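Local coordinates for protein isatin hydrolase (Ralstonia solanacearum, PDB 5NMP) that probably opens the cyclic amide ring of isatin by manganese-dependent hydrolysis, yielding isatinate, at residues Arg24-Thr29 / Leu233-Pro238; Leu28-Ser33 / Thr77-Asp82; Asp82-Trp87 / Gly221-Gly226; Thr152-Arg157 / His173-Thr178. One frame throughout, in Å; residues are numbered along the deposited sequence.

Contact 1: residues Arg24-Thr29 / Leu233-Pro238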
loop_
_atom_site.group_PDB
_atom_site.type_symbol
_atom_site.label_atom_id
_atom_site.label_comp_id
_atom_site.label_asym_id
_atom_site.label_seq_id
_atom_site.Cartn_x
_atom_site.Cartn_y
_atom_site.Cartn_z
ATOM N N ARG A 24 18.387 -1.714 1.540
ATOM C CA ARG A 24 17.882 -0.769 0.552
ATOM C C ARG A 24 16.405 -1.004 0.270
ATOM O O ARG A 24 15.890 -2.099 0.487
ATOM C CB ARG A 24 18.682 -0.870 -0.747
ATOM C CG ARG A 24 20.172 -0.607 -0.593
ATOM C CD ARG A 24 20.884 -0.592 -1.948
ATOM N NE ARG A 24 20.827 -1.881 -2.639
ATOM C CZ ARG A 24 20.009 -2.158 -3.652
ATOM N NH1 ARG A 24 19.170 -1.236 -4.107
ATOM N NH2 ARG A 24 20.031 -3.358 -4.217
ATOM N N VAL A 25 15.727 0.031 -0.215
ATOM C CA VAL A 25 14.324 -0.082 -0.593
ATOM C C VAL A 25 14.163 0.114 -2.096
ATOM O O VAL A 25 14.477 1.179 -2.626
ATOM C CB VAL A 25 13.444 0.947 0.149
ATOM C CG1 VAL A 25 11.988 0.796 -0.266
ATOM C CG2 VAL A 25 13.590 0.790 1.653
ATOM N N VAL A 26 13.672 -0.917 -2.778
ATOM C CA VAL A 26 13.471 -0.850 -4.220
ATOM C C VAL A 26 11.986 -0.740 -4.560
ATOM O O VAL A 26 11.169 -1.525 -4.080
ATOM C CB VAL A 26 14.070 -2.078 -4.927
ATOM C CG1 VAL A 26 13.973 -1.926 -6.436
ATOM C CG2 VAL A 26 15.516 -2.272 -4.509
ATOM N N ASP A 27 11.648 0.247 -5.384
ATOM C CA ASP A 27 10.273 0.470 -5.818
ATOM C C ASP A 27 9.961 -0.391 -7.041
ATOM O O ASP A 27 10.562 -0.212 -8.101
ATOM C CB ASP A 27 10.049 1.953 -6.138
ATOM C CG ASP A 27 8.576 2.329 -6.205
ATOM O OD1 ASP A 27 7.715 1.429 -6.127
ATOM O OD2 ASP A 27 8.283 3.536 -6.345
ATOM N N LEU A 28 9.025 -1.324 -6.890
ATOM C CA LEU A 28 8.671 -2.229 -7.979
ATOM C C LEU A 28 7.374 -1.813 -8.662
ATOM O O LEU A 28 6.782 -2.587 -9.409
ATOM C CB LEU A 28 8.539 -3.661 -7.461
ATOM C CG LEU A 28 9.710 -4.201 -6.644
ATOM C CD1 LEU A 28 9.481 -5.664 -6.292
ATOM C CD2 LEU A 28 11.018 -4.019 -7.396
ATOM N N THR A 29 6.945 -0.583 -8.410
ATOM C CA THR A 29 5.631 -0.129 -8.845
ATOM C C THR A 29 5.696 0.804 -10.058
ATOM O O THR A 29 6.549 1.692 -10.128
ATOM C CB THR A 29 4.902 0.585 -7.689
ATOM O OG1 THR A 29 4.963 -0.233 -6.514
ATOM C CG2 THR A 29 3.449 0.847 -8.039
ATOM N N LEU A 233 12.651 -5.377 -11.560
ATOM C CA LEU A 233 13.014 -6.709 -11.087
ATOM C C LEU A 233 14.496 -6.977 -11.325
ATOM O O LEU A 233 15.104 -7.808 -10.650
ATOM C CB LEU A 233 12.161 -7.782 -11.768
ATOM C CG LEU A 233 10.683 -7.801 -11.374
ATOM C CD1 LEU A 233 9.975 -8.993 -11.994
ATOM C CD2 LEU A 233 10.525 -7.805 -9.857
ATOM N N ASP A 234 15.072 -6.252 -12.278
ATOM C CA ASP A 234 16.491 -6.365 -12.598
ATOM C C ASP A 234 17.390 -5.852 -11.474
ATOM O O ASP A 234 18.598 -6.079 -11.490
ATOM C CB ASP A 234 16.800 -5.605 -13.889
ATOM C CG ASP A 234 16.425 -4.137 -13.802
ATOM O OD1 ASP A 234 17.312 -3.311 -13.503
ATOM O OD2 ASP A 234 15.240 -3.808 -14.027
ATOM N N GLN A 235 16.806 -5.151 -10.507
ATOM C CA GLN A 235 17.572 -4.618 -9.386
ATOM C C GLN A 235 17.490 -5.527 -8.168
ATOM O O GLN A 235 18.000 -5.196 -7.096
ATOM C CB GLN A 235 17.086 -3.216 -9.017
ATOM C CG GLN A 235 17.306 -2.185 -10.105
ATOM C CD GLN A 235 16.865 -0.799 -9.686
ATOM O OE1 GLN A 235 17.018 -0.409 -8.528
ATOM N NE2 GLN A 235 16.306 -0.048 -10.628
ATOM N N LEU A 236 16.846 -6.677 -8.341
ATOM C CA LEU A 236 16.696 -7.634 -7.254
ATOM C C LEU A 236 17.625 -8.828 -7.427
ATOM O O LEU A 236 17.889 -9.259 -8.549
ATOM C CB LEU A 236 15.247 -8.114 -7.163
ATOM C CG LEU A 236 14.195 -7.040 -6.889
ATOM C CD1 LEU A 236 12.848 -7.689 -6.589
ATOM C CD2 LEU A 236 14.632 -6.138 -5.747
ATOM N N PRO A 237 18.123 -9.370 -6.308
ATOM C CA PRO A 237 18.926 -10.594 -6.321
ATOM C C PRO A 237 18.057 -11.806 -6.638
ATOM O O PRO A 237 16.836 -11.710 -6.518
ATOM C CB PRO A 237 19.473 -10.663 -4.896
ATOM C CG PRO A 237 18.427 -9.992 -4.081
ATOM C CD PRO A 237 17.915 -8.866 -4.938
ATOM N N PRO A 238 18.672 -12.928 -7.046
ATOM C CA PRO A 238 17.910 -14.157 -7.295
ATOM C C PRO A 238 17.105 -14.585 -6.074
ATOM O O PRO A 238 15.976 -15.057 -6.213
ATOM C CB PRO A 238 18.996 -15.184 -7.624
ATOM C CG PRO A 238 20.128 -14.375 -8.138
ATOM C CD PRO A 238 20.100 -13.093 -7.364
#
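Leu-236 meets two side chains of Arg24-Thr29, one with each methyl. At CB the chain leaves the backbone with CG beside the backbone N (chi1 -61°), which carries the branch point toward the strand. Beyond CG, CD2 lies 4.2 Å from Val-26 CG2 and just as near to Val-26 CB; the two side chains run past one another in opposite directions. CD1 takes the other course and meets Leu-28 tip to tip, 3.9 Å from Leu-28 CD1, with Leu-28 CD2 only slightly farther off. Leu-28 CD1 also faces a second leucine, lying 4.3 Å from Leu-233 CD2, so it touches both residues joined by the bond that closes the 3-10 turn, from Leu-236 N to Leu-233 O, 3.1 Å long. In the fold, this packing lays the loop before strand 239-244 against strand 24-27, an edge strand, within this chain, of the large mixed sheet, which pairs antiparallel with 261-264. Leu-236 touches Ala-262 and Val-264 of that neighbour as well as Leu-149 of strand 147-151. Toward solvent the contact becomes polar in character: Gln-235 OE1 approaches Val-26 CG1 at 4.0 Å, and the Arg-24 side chain bends at chi3, its guanidinium turning an edge to Gln-235 O without bonding to it. Where the strand ends, Asp-27 OD1 accepts from Thr-29 N at 3.1 Å in an Asx turn, the donor standing above the carboxylate plane, while Asp-27 OD2 forms a salt bridge with Arg-259.

Contact 2: residues Leu28-Ser33 / Thr77-Asp82. With MN (manganese (II) ion), chain K.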
loop_
_atom_site.group_PDB
_atom_site.type_symbol
_atom_site.label_atom_id
_atom_site.label_comp_id
_atom_site.label_asym_id
_atom_site.label_seq_id
_atom_site.Cartn_x
_atom_site.Cartn_y
_atom_site.Cartn_z
ATOM N N LEU A 28 9.025 -1.324 -6.890
ATOM C CA LEU A 28 8.671 -2.229 -7.979
ATOM C C LEU A 28 7.374 -1.813 -8.662
ATOM O O LEU A 28 6.782 -2.587 -9.409
ATOM C CB LEU A 28 8.539 -3.661 -7.461
ATOM C CG LEU A 28 9.710 -4.201 -6.644
ATOM C CD1 LEU A 28 9.481 -5.664 -6.292
ATOM C CD2 LEU A 28 11.018 -4.019 -7.396
ATOM N N THR A 29 6.945 -0.583 -8.410
ATOM C CA THR A 29 5.631 -0.129 -8.845
ATOM C C THR A 29 5.696 0.804 -10.058
ATOM O O THR A 29 6.549 1.692 -10.128
ATOM C CB THR A 29 4.902 0.585 -7.689
ATOM O OG1 THR A 29 4.963 -0.233 -6.514
ATOM C CG2 THR A 29 3.449 0.847 -8.039
ATOM N N GLN A 30 4.796 0.583 -11.013
ATOM C CA GLN A 30 4.622 1.488 -12.143
ATOM C C GLN A 30 3.823 2.718 -11.710
ATOM O O GLN A 30 3.118 2.680 -10.701
ATOM C CB GLN A 30 3.909 0.782 -13.301
ATOM C CG GLN A 30 4.691 -0.355 -13.945
ATOM C CD GLN A 30 5.599 0.115 -15.070
ATOM O OE1 GLN A 30 5.949 1.290 -15.151
ATOM N NE2 GLN A 30 5.976 -0.806 -15.949
ATOM N N THR A 31 3.921 3.800 -12.473
ATOM C CA THR A 31 3.208 5.030 -12.141
ATOM C C THR A 31 1.774 5.035 -12.671
ATOM O O THR A 31 1.545 4.881 -13.871
ATOM C CB THR A 31 3.947 6.270 -12.686
ATOM O OG1 THR A 31 5.168 6.450 -11.960
ATOM C CG2 THR A 31 3.094 7.516 -12.526
ATOM N N LEU A 32 0.817 5.220 -11.763
ATOM C CA LEU A 32 -0.591 5.357 -12.124
ATOM C C LEU A 32 -0.860 6.668 -12.857
ATOM O O LEU A 32 -0.769 7.748 -12.273
ATOM C CB LEU A 32 -1.473 5.280 -10.879
ATOM C CG LEU A 32 -1.629 3.921 -10.202
ATOM C CD1 LEU A 32 -2.176 4.105 -8.798
ATOM C CD2 LEU A 32 -2.547 3.025 -11.024
ATOM N N SER A 33 -1.203 6.561 -14.136
ATOM C CA SER A 33 -1.442 7.722 -14.983
ATOM C C SER A 33 -2.462 7.367 -16.065
ATOM O O SER A 33 -2.642 6.191 -16.380
ATOM C CB SER A 33 -0.124 8.205 -15.601
ATOM O OG SER A 33 -0.268 8.505 -16.979
ATOM N N THR A 77 -5.918 -2.349 -11.940
ATOM C CA THR A 77 -5.329 -1.263 -12.707
ATOM C C THR A 77 -3.858 -1.106 -12.341
ATOM O O THR A 77 -3.518 -1.025 -11.163
ATOM C CB THR A 77 -6.072 0.068 -12.452
ATOM O OG1 THR A 77 -7.428 -0.041 -12.906
ATOM C CG2 THR A 77 -5.386 1.224 -13.170
ATOM N N GLY A 78 -2.991 -1.073 -13.349
ATOM C CA GLY A 78 -1.567 -0.879 -13.129
ATOM C C GLY A 78 -0.923 -1.952 -12.274
ATOM O O GLY A 78 -1.325 -3.116 -12.305
ATOM N N THR A 79 0.093 -1.560 -11.513
ATOM C CA THR A 79 0.701 -2.462 -10.545
ATOM C C THR A 79 -0.333 -2.835 -9.492
ATOM O O THR A 79 -0.659 -2.022 -8.626
ATOM C CB THR A 79 1.919 -1.825 -9.858
ATOM O OG1 THR A 79 2.841 -1.358 -10.847
ATOM C CG2 THR A 79 2.615 -2.829 -8.960
ATOM N N HIS A 80 -0.859 -4.053 -9.568
ATOM C CA HIS A 80 -1.913 -4.446 -8.641
ATOM C C HIS A 80 -1.785 -5.871 -8.112
ATOM O O HIS A 80 -0.921 -6.640 -8.533
ATOM C CB HIS A 80 -3.282 -4.260 -9.296
ATOM C CG HIS A 80 -3.580 -5.245 -10.381
ATOM N ND1 HIS A 80 -3.383 -4.963 -11.716
ATOM C CD2 HIS A 80 -4.088 -6.500 -10.332
ATOM C CE1 HIS A 80 -3.746 -6.005 -12.442
ATOM N NE2 HIS A 80 -4.176 -6.952 -11.626
ATOM N N PHE A 81 -2.680 -6.197 -7.184
ATOM C CA PHE A 81 -2.661 -7.432 -6.411
ATOM C C PHE A 81 -3.902 -8.256 -6.742
ATOM O O PHE A 81 -5.005 -7.718 -6.788
ATOM C CB PHE A 81 -2.601 -7.082 -4.914
ATOM C CG PHE A 81 -2.677 -8.266 -3.982
ATOM C CD1 PHE A 81 -1.523 -8.821 -3.452
ATOM C CD2 PHE A 81 -3.901 -8.788 -3.592
ATOM C CE1 PHE A 81 -1.586 -9.894 -2.580
ATOM C CE2 PHE A 81 -3.971 -9.862 -2.720
ATOM C CZ PHE A 81 -2.811 -10.414 -2.214
ATOM N N ASP A 82 -3.726 -9.554 -6.981
ATOM C CA ASP A 82 -4.862 -10.440 -7.249
ATOM C C ASP A 82 -5.202 -11.284 -6.023
ATOM O O ASP A 82 -4.392 -12.097 -5.578
ATOM C CB ASP A 82 -4.572 -11.363 -8.440
ATOM C CG ASP A 82 -4.538 -10.621 -9.771
ATOM O OD1 ASP A 82 -5.375 -9.718 -9.992
ATOM O OD2 ASP A 82 -3.671 -10.951 -10.607
HETATM MN MN MN K . -5.481 -8.701 -11.893
HETATM O O HOH W 1 0.575 1.482 -11.413
#
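Thr-79 OG1 accepts the backbone N-H of Gln-30 at 2.8 Å, and an N-H...O angle of 165° makes this a nearly straight bond. The hydroxyl stands beside its own backbone N (chi1 -54°), which turns it toward Leu28-Ser33; it is also bonded to Cys-229 O, so the one oxygen links three chain segments. Alongside, the methyl CG2 of Thr-29 lies obliquely against Thr-79, 3.6 Å from Thr-79 CB, while the Thr-29 hydroxyl is bonded to Val-260 N. A water supplies a second polar link, donating to Gln-30 O at 2.9 Å and accepting from Thr-79 N at 3.1 Å. Farther along, Leu-32 CD2 packs at about a right angle on Thr-77, 4.0 Å from Thr-77 CG2, and Thr-77 OG1 is held by Gly-74 N.

Outside this shell lies the metal site. His-76, Gly-78, Thr-79, His-80 and Asp-82 fit the HxGTHxD signature of the cyclase family. Manganese is bound by His-80 NE2 and Asp-82 OD1, each at 2.2 Å from the ion, together with His-76 ND1. The other ring nitrogen, His-80 ND1, donates to Gly-78 O at 2.8 Å, with an N-H...O angle of 141° and the donor tilted from the carbonyl plane. Thr-79, which meets the loop, lies in sequence between Gly-78, whose carbonyl holds the ligand, and His-80, the ligand. The ND1 bond probably limits rotation of the imidazole and helps keep NE2 on the manganese; the Gly-78 carbonyl probably also enriches the ring in electron density, favouring NE2 as a metal ligand.

Contact 3: residues Asp82-Trp87 / Gly221-Gly226. With MN (manganese (II) ion), chain K.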
loop_
_atom_site.group_PDB
_atom_site.type_symbol
_atom_site.label_atom_id
_atom_site.label_comp_id
_atom_site.label_asym_id
_atom_site.label_seq_id
_atom_site.Cartn_x
_atom_site.Cartn_y
_atom_site.Cartn_z
ATOM N N ASP A 82 -3.726 -9.554 -6.981
ATOM C CA ASP A 82 -4.862 -10.440 -7.249
ATOM C C ASP A 82 -5.202 -11.284 -6.023
ATOM O O ASP A 82 -4.392 -12.097 -5.578
ATOM C CB ASP A 82 -4.572 -11.363 -8.440
ATOM C CG ASP A 82 -4.538 -10.621 -9.771
ATOM O OD1 ASP A 82 -5.375 -9.718 -9.992
ATOM O OD2 ASP A 82 -3.671 -10.951 -10.607
ATOM N N ALA A 83 -6.401 -11.091 -5.481
ATOM C CA ALA A 83 -6.883 -11.901 -4.363
ATOM C C ALA A 83 -7.593 -13.154 -4.887
ATOM O O ALA A 83 -8.095 -13.154 -6.009
ATOM C CB ALA A 83 -7.813 -11.077 -3.470
ATOM N N PRO A 84 -7.633 -14.230 -4.084
ATOM C CA PRO A 84 -8.242 -15.487 -4.545
ATOM C C PRO A 84 -9.705 -15.359 -4.981
ATOM O O PRO A 84 -10.159 -16.128 -5.827
ATOM C CB PRO A 84 -8.127 -16.398 -3.319
ATOM C CG PRO A 84 -6.942 -15.874 -2.585
ATOM C CD PRO A 84 -6.996 -14.383 -2.762
ATOM N N ALA A 85 -10.429 -14.400 -4.419
ATOM C CA ALA A 85 -11.837 -14.206 -4.754
ATOM C C ALA A 85 -12.016 -13.760 -6.203
ATOM O O ALA A 85 -13.111 -13.848 -6.757
ATOM C CB ALA A 85 -12.467 -13.191 -3.813
ATOM N N HIS A 86 -10.931 -13.281 -6.806
ATOM C CA HIS A 86 -10.954 -12.785 -8.177
ATOM C C HIS A 86 -11.362 -13.873 -9.166
ATOM O O HIS A 86 -11.940 -13.584 -10.213
ATOM C CB HIS A 86 -9.583 -12.215 -8.545
ATOM C CG HIS A 86 -9.468 -11.760 -9.966
ATOM N ND1 HIS A 86 -10.427 -10.983 -10.579
ATOM C CD2 HIS A 86 -8.497 -11.958 -10.889
ATOM C CE1 HIS A 86 -10.054 -10.729 -11.823
ATOM N NE2 HIS A 86 -8.888 -11.311 -12.035
ATOM N N TRP A 87 -11.068 -15.125 -8.824
ATOM C CA TRP A 87 -11.375 -16.245 -9.708
ATOM C C TRP A 87 -12.398 -17.193 -9.093
ATOM O O TRP A 87 -12.479 -17.331 -7.873
ATOM C CB TRP A 87 -10.101 -17.012 -10.060
ATOM C CG TRP A 87 -10.153 -17.625 -11.421
ATOM C CD1 TRP A 87 -10.420 -18.926 -11.727
ATOM C CD2 TRP A 87 -9.945 -16.953 -12.667
ATOM N NE1 TRP A 87 -10.384 -19.108 -13.087
ATOM C CE2 TRP A 87 -10.095 -17.911 -13.688
ATOM C CE3 TRP A 87 -9.644 -15.635 -13.020
ATOM C CZ2 TRP A 87 -9.953 -17.594 -15.037
ATOM C CZ3 TRP A 87 -9.504 -15.320 -14.358
ATOM C CH2 TRP A 87 -9.658 -16.295 -15.351
ATOM N N GLY A 221 -7.182 -20.997 -6.880
ATOM C CA GLY A 221 -7.867 -22.210 -6.477
ATOM C C GLY A 221 -7.199 -22.871 -5.287
ATOM O O GLY A 221 -7.802 -23.700 -4.603
ATOM N N ALA A 222 -5.945 -22.504 -5.040
ATOM C CA ALA A 222 -5.203 -23.026 -3.901
ATOM C C ALA A 222 -4.969 -21.924 -2.878
ATOM O O ALA A 222 -4.025 -21.987 -2.088
ATOM C CB ALA A 222 -3.880 -23.627 -4.353
ATOM N N ASN A 223 -5.827 -20.909 -2.916
ATOM C CA ASN A 223 -5.795 -19.807 -1.957
ATOM C C ASN A 223 -4.476 -19.020 -1.990
ATOM O O ASN A 223 -4.003 -18.552 -0.955
ATOM C CB ASN A 223 -6.066 -20.341 -0.544
ATOM C CG ASN A 223 -6.645 -19.288 0.386
ATOM O OD1 ASN A 223 -7.062 -18.216 -0.050
ATOM N ND2 ASN A 223 -6.680 -19.596 1.677
ATOM N N ARG A 224 -3.895 -18.877 -3.184
ATOM C CA ARG A 224 -2.664 -18.101 -3.376
ATOM C C ARG A 224 -2.953 -16.762 -4.051
ATOM O O ARG A 224 -4.097 -16.471 -4.404
ATOM C CB ARG A 224 -1.645 -18.874 -4.216
ATOM C CG ARG A 224 -1.387 -20.298 -3.785
ATOM C CD ARG A 224 -0.726 -20.353 -2.430
ATOM N NE ARG A 224 0.164 -21.504 -2.312
ATOM C CZ ARG A 224 -0.234 -22.726 -1.979
ATOM N NH1 ARG A 224 -1.513 -22.964 -1.732
ATOM N NH2 ARG A 224 0.649 -23.711 -1.893
ATOM N N TYR A 225 -1.906 -15.967 -4.263
ATOM C CA TYR A 225 -2.071 -14.590 -4.729
ATOM C C TYR A 225 -1.258 -14.275 -5.986
ATOM O O TYR A 225 -0.385 -15.049 -6.385
ATOM C CB TYR A 225 -1.688 -13.615 -3.611
ATOM C CG TYR A 225 -2.178 -14.043 -2.245
ATOM C CD1 TYR A 225 -3.518 -13.920 -1.896
ATOM C CD2 TYR A 225 -1.303 -14.575 -1.307
ATOM C CE1 TYR A 225 -3.970 -14.314 -0.653
ATOM C CE2 TYR A 225 -1.747 -14.971 -0.062
ATOM C CZ TYR A 225 -3.082 -14.837 0.261
ATOM O OH TYR A 225 -3.529 -15.232 1.501
ATOM N N GLY A 226 -1.548 -13.131 -6.602
ATOM C CA GLY A 226 -0.831 -12.699 -7.790
ATOM C C GLY A 226 -0.433 -11.232 -7.776
ATOM O O GLY A 226 -1.085 -10.403 -7.137
HETATM MN MN MN K . -5.481 -8.701 -11.893
#
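Asp-82 and Gly-226 form an antiparallel hydrogen-bonded pair in which both backbone groups of Asp-82 are satisfied. Asp-82 N gives its proton to Gly-226 O at 2.8 Å, nearly straight at 171°. The return bond, Gly-226 N to Asp-82 O, is longer at 3.2 Å. Asp-82 O additionally receives a CA-H...O contact from Tyr-225 CA at 3.5 Å. On the side chain, OD1 is a manganese ligand, so the pairing probably helps hold the backbone that presents it. Pro-84 supplies the apolar part: its CD meets the edge of the Tyr-225 ring, 3.6 Å from Tyr-225 CD1, while its CG rests 3.4 Å from Arg-224 O, an oxygen that is hydrogen-bonded to His-220 ND1. The Arg-224 side chain folds back, and NH1 donates to Ala-222 O at 2.7 Å, close to the guanidinium plane; NE is taken by Val-191 O. His-86 ND1, at the far end of the 3-10 turn, bonds to Tyr-67 O of the second subunit. Asn-223, with positive phi (61°), is the C-prime residue of a Schellman motif: it ends helix 214-221 and turns the chain into strand 225-228, which lies between strands 193-195 and 80-82 in the large sheet.

Contact 4: residues Thr152-Arg157 / His173-Thr178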
loop_
_atom_site.group_PDB
_atom_site.type_symbol
_atom_site.label_atom_id
_atom_site.label_comp_id
_atom_site.label_asym_id
_atom_site.label_seq_id
_atom_site.Cartn_x
_atom_site.Cartn_y
_atom_site.Cartn_z
ATOM N N THR A 152 10.902 -10.551 -16.920
ATOM C CA THR A 152 10.862 -10.672 -18.373
ATOM C C THR A 152 11.294 -9.392 -19.085
ATOM O O THR A 152 11.355 -9.357 -20.313
ATOM C CB THR A 152 9.450 -11.033 -18.856
ATOM O OG1 THR A 152 8.524 -10.051 -18.375
ATOM C CG2 THR A 152 9.038 -12.408 -18.347
ATOM N N ASP A 153 11.581 -8.348 -18.309
ATOM C CA ASP A 153 11.885 -7.009 -18.833
ATOM C C ASP A 153 10.734 -6.435 -19.662
ATOM O O ASP A 153 10.921 -5.499 -20.438
ATOM C CB ASP A 153 13.173 -7.024 -19.669
ATOM C CG ASP A 153 14.424 -6.888 -18.820
ATOM O OD1 ASP A 153 14.322 -6.996 -17.578
ATOM O OD2 ASP A 153 15.515 -6.679 -19.395
ATOM N N TRP A 154 9.541 -6.988 -19.475
ATOM C CA TRP A 154 8.356 -6.543 -20.201
ATOM C C TRP A 154 7.936 -5.133 -19.790
ATOM O O TRP A 154 7.279 -4.424 -20.553
ATOM C CB TRP A 154 7.200 -7.518 -19.970
ATOM C CG TRP A 154 6.114 -7.418 -20.988
ATOM C CD1 TRP A 154 5.002 -6.628 -20.928
ATOM C CD2 TRP A 154 6.030 -8.137 -22.222
ATOM N NE1 TRP A 154 4.231 -6.812 -22.053
ATOM C CE2 TRP A 154 4.841 -7.735 -22.862
ATOM C CE3 TRP A 154 6.846 -9.085 -22.848
ATOM C CZ2 TRP A 154 4.447 -8.246 -24.100
ATOM C CZ3 TRP A 154 6.454 -9.592 -24.076
ATOM C CH2 TRP A 154 5.265 -9.172 -24.688
ATOM N N SER A 155 8.325 -4.732 -18.584
ATOM C CA SER A 155 7.980 -3.420 -18.048
ATOM C C SER A 155 8.543 -2.267 -18.879
ATOM O O SER A 155 8.086 -1.130 -18.761
ATOM C CB SER A 155 8.471 -3.297 -16.603
ATOM O OG SER A 155 9.867 -3.539 -16.523
ATOM N N LEU A 156 9.533 -2.560 -19.716
ATOM C CA LEU A 156 10.143 -1.534 -20.555
ATOM C C LEU A 156 9.231 -1.133 -21.716
ATOM O O LEU A 156 9.502 -0.161 -22.424
ATOM C CB LEU A 156 11.492 -2.019 -21.091
ATOM C CG LEU A 156 12.566 -2.358 -20.052
ATOM C CD1 LEU A 156 13.832 -2.864 -20.735
ATOM C CD2 LEU A 156 12.869 -1.153 -19.169
ATOM N N ARG A 157 8.150 -1.883 -21.905
ATOM C CA ARG A 157 7.196 -1.609 -22.976
ATOM C C ARG A 157 6.105 -0.635 -22.536
ATOM O O ARG A 157 5.215 -0.304 -23.319
ATOM C CB ARG A 157 6.547 -2.910 -23.460
ATOM C CG ARG A 157 7.484 -3.895 -24.137
ATOM C CD ARG A 157 6.840 -5.276 -24.188
ATOM N NE ARG A 157 7.660 -6.268 -24.877
ATOM C CZ ARG A 157 7.369 -6.775 -26.071
ATOM N NH1 ARG A 157 6.272 -6.386 -26.711
ATOM N NH2 ARG A 157 8.173 -7.674 -26.623
ATOM N N HIS A 173 -0.294 -11.790 -27.006
ATOM C CA HIS A 173 0.882 -12.647 -27.072
ATOM C C HIS A 173 1.925 -12.232 -26.040
ATOM O O HIS A 173 2.802 -11.417 -26.313
ATOM C CB HIS A 173 1.474 -12.625 -28.481
ATOM C CG HIS A 173 0.633 -13.339 -29.493
ATOM N ND1 HIS A 173 0.880 -14.638 -29.886
ATOM C CD2 HIS A 173 -0.466 -12.944 -30.177
ATOM C CE1 HIS A 173 -0.024 -15.007 -30.775
ATOM N NE2 HIS A 173 -0.853 -13.998 -30.969
ATOM N N THR A 174 1.811 -12.803 -24.845
ATOM C CA THR A 174 2.704 -12.489 -23.736
ATOM C C THR A 174 3.210 -13.781 -23.089
ATOM O O THR A 174 2.542 -14.814 -23.162
ATOM C CB THR A 174 1.995 -11.611 -22.684
ATOM O OG1 THR A 174 0.812 -12.273 -22.224
ATOM C CG2 THR A 174 1.604 -10.268 -23.281
ATOM N N PRO A 175 4.400 -13.736 -22.467
ATOM C CA PRO A 175 4.963 -14.948 -21.862
ATOM C C PRO A 175 4.234 -15.369 -20.587
ATOM O O PRO A 175 3.462 -14.586 -20.036
ATOM C CB PRO A 175 6.411 -14.547 -21.561
ATOM C CG PRO A 175 6.366 -13.073 -21.410
ATOM C CD PRO A 175 5.329 -12.595 -22.381
ATOM N N GLY A 176 4.478 -16.595 -20.131
ATOM C CA GLY A 176 3.808 -17.121 -18.954
ATOM C C GLY A 176 4.172 -18.565 -18.658
ATOM O O GLY A 176 4.884 -19.199 -19.436
ATOM N N PRO A 177 3.685 -19.098 -17.526
ATOM C CA PRO A 177 4.010 -20.466 -17.112
ATOM C C PRO A 177 3.107 -21.517 -17.748
ATOM O O PRO A 177 1.950 -21.235 -18.060
ATOM C CB PRO A 177 3.796 -20.423 -15.600
ATOM C CG PRO A 177 2.691 -19.428 -15.424
ATOM C CD PRO A 177 2.880 -18.391 -16.512
ATOM N N THR A 178 3.638 -22.719 -17.939
ATOM C CA THR A 178 2.822 -23.848 -18.363
ATOM C C THR A 178 1.979 -24.323 -17.190
ATOM O O THR A 178 2.243 -23.955 -16.045
ATOM C CB THR A 178 3.675 -25.020 -18.873
ATOM O OG1 THR A 178 4.334 -25.649 -17.765
ATOM C CG2 THR A 178 4.706 -24.535 -19.878
#
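Across from Trp-154, in the loop after strand 147-151, His173-Thr178 passes the indole as an extended stretch that enters strand 176-177, half of a small parallel sheet completed by strand 126-127. His-173 comes first: its carbonyl O lies 3.7 Å from Trp-154 CH2, while its imidazole is bonded elsewhere, ND1 to Asp-124 and NE2 to Asp-170. Thr-174 follows, crossing the indole at about a right angle, with its methyl CG2 3.6 Å from Trp-154 CZ2. Pro-175 makes an off-centre CH-pi contact: its CD is 4.1 Å from the centroid of the Trp-154 six-membered ring and 30° off the normal. Pro-175 CG also reaches Thr-152 CG2 at 4.1 Å. On the side away from Pro-175, Arg-157 CD sits 3.4 Å above the plane of the Trp-154 ring, over its centre. Trp-154 chi1 of -161°, with CG opposite the backbone N, swings the indole out from the 3-10 turn to this place, and NE1 is bonded to Phe-164 O. Gly-176 then pairs through its backbone with Trp-125 and Leu-127. Finally Thr-178, the N-cap of helix 179-187, bonds through OG1 to the backbone N of Ala-181.

Contacts 1, 2 and 3 all reach the large mixed sheet. Contact 1 lies at strand 24-27, one of its two outermost strands within the chain, and contact 3 joins the neighbouring strands 80-82 and 225-228 near its other end, the two centres about 24 Å apart on opposite sides of the chain's centre. Contact 2 shares Leu-28 and Thr-29 with contact 1 and Asp-82 with contact 3, where Phe-81 also packs on Tyr-225; it closes before contact 3 opens. Contact 4 is nested inside the loops closed by contacts 1 and 3, and touches contact 2 where Gln-30 meets Ser-155. Manganese is common to contacts 2 and 3, and contacts 1 to 3 also touch the second subunit, so metal site and dimer interface share chain segments.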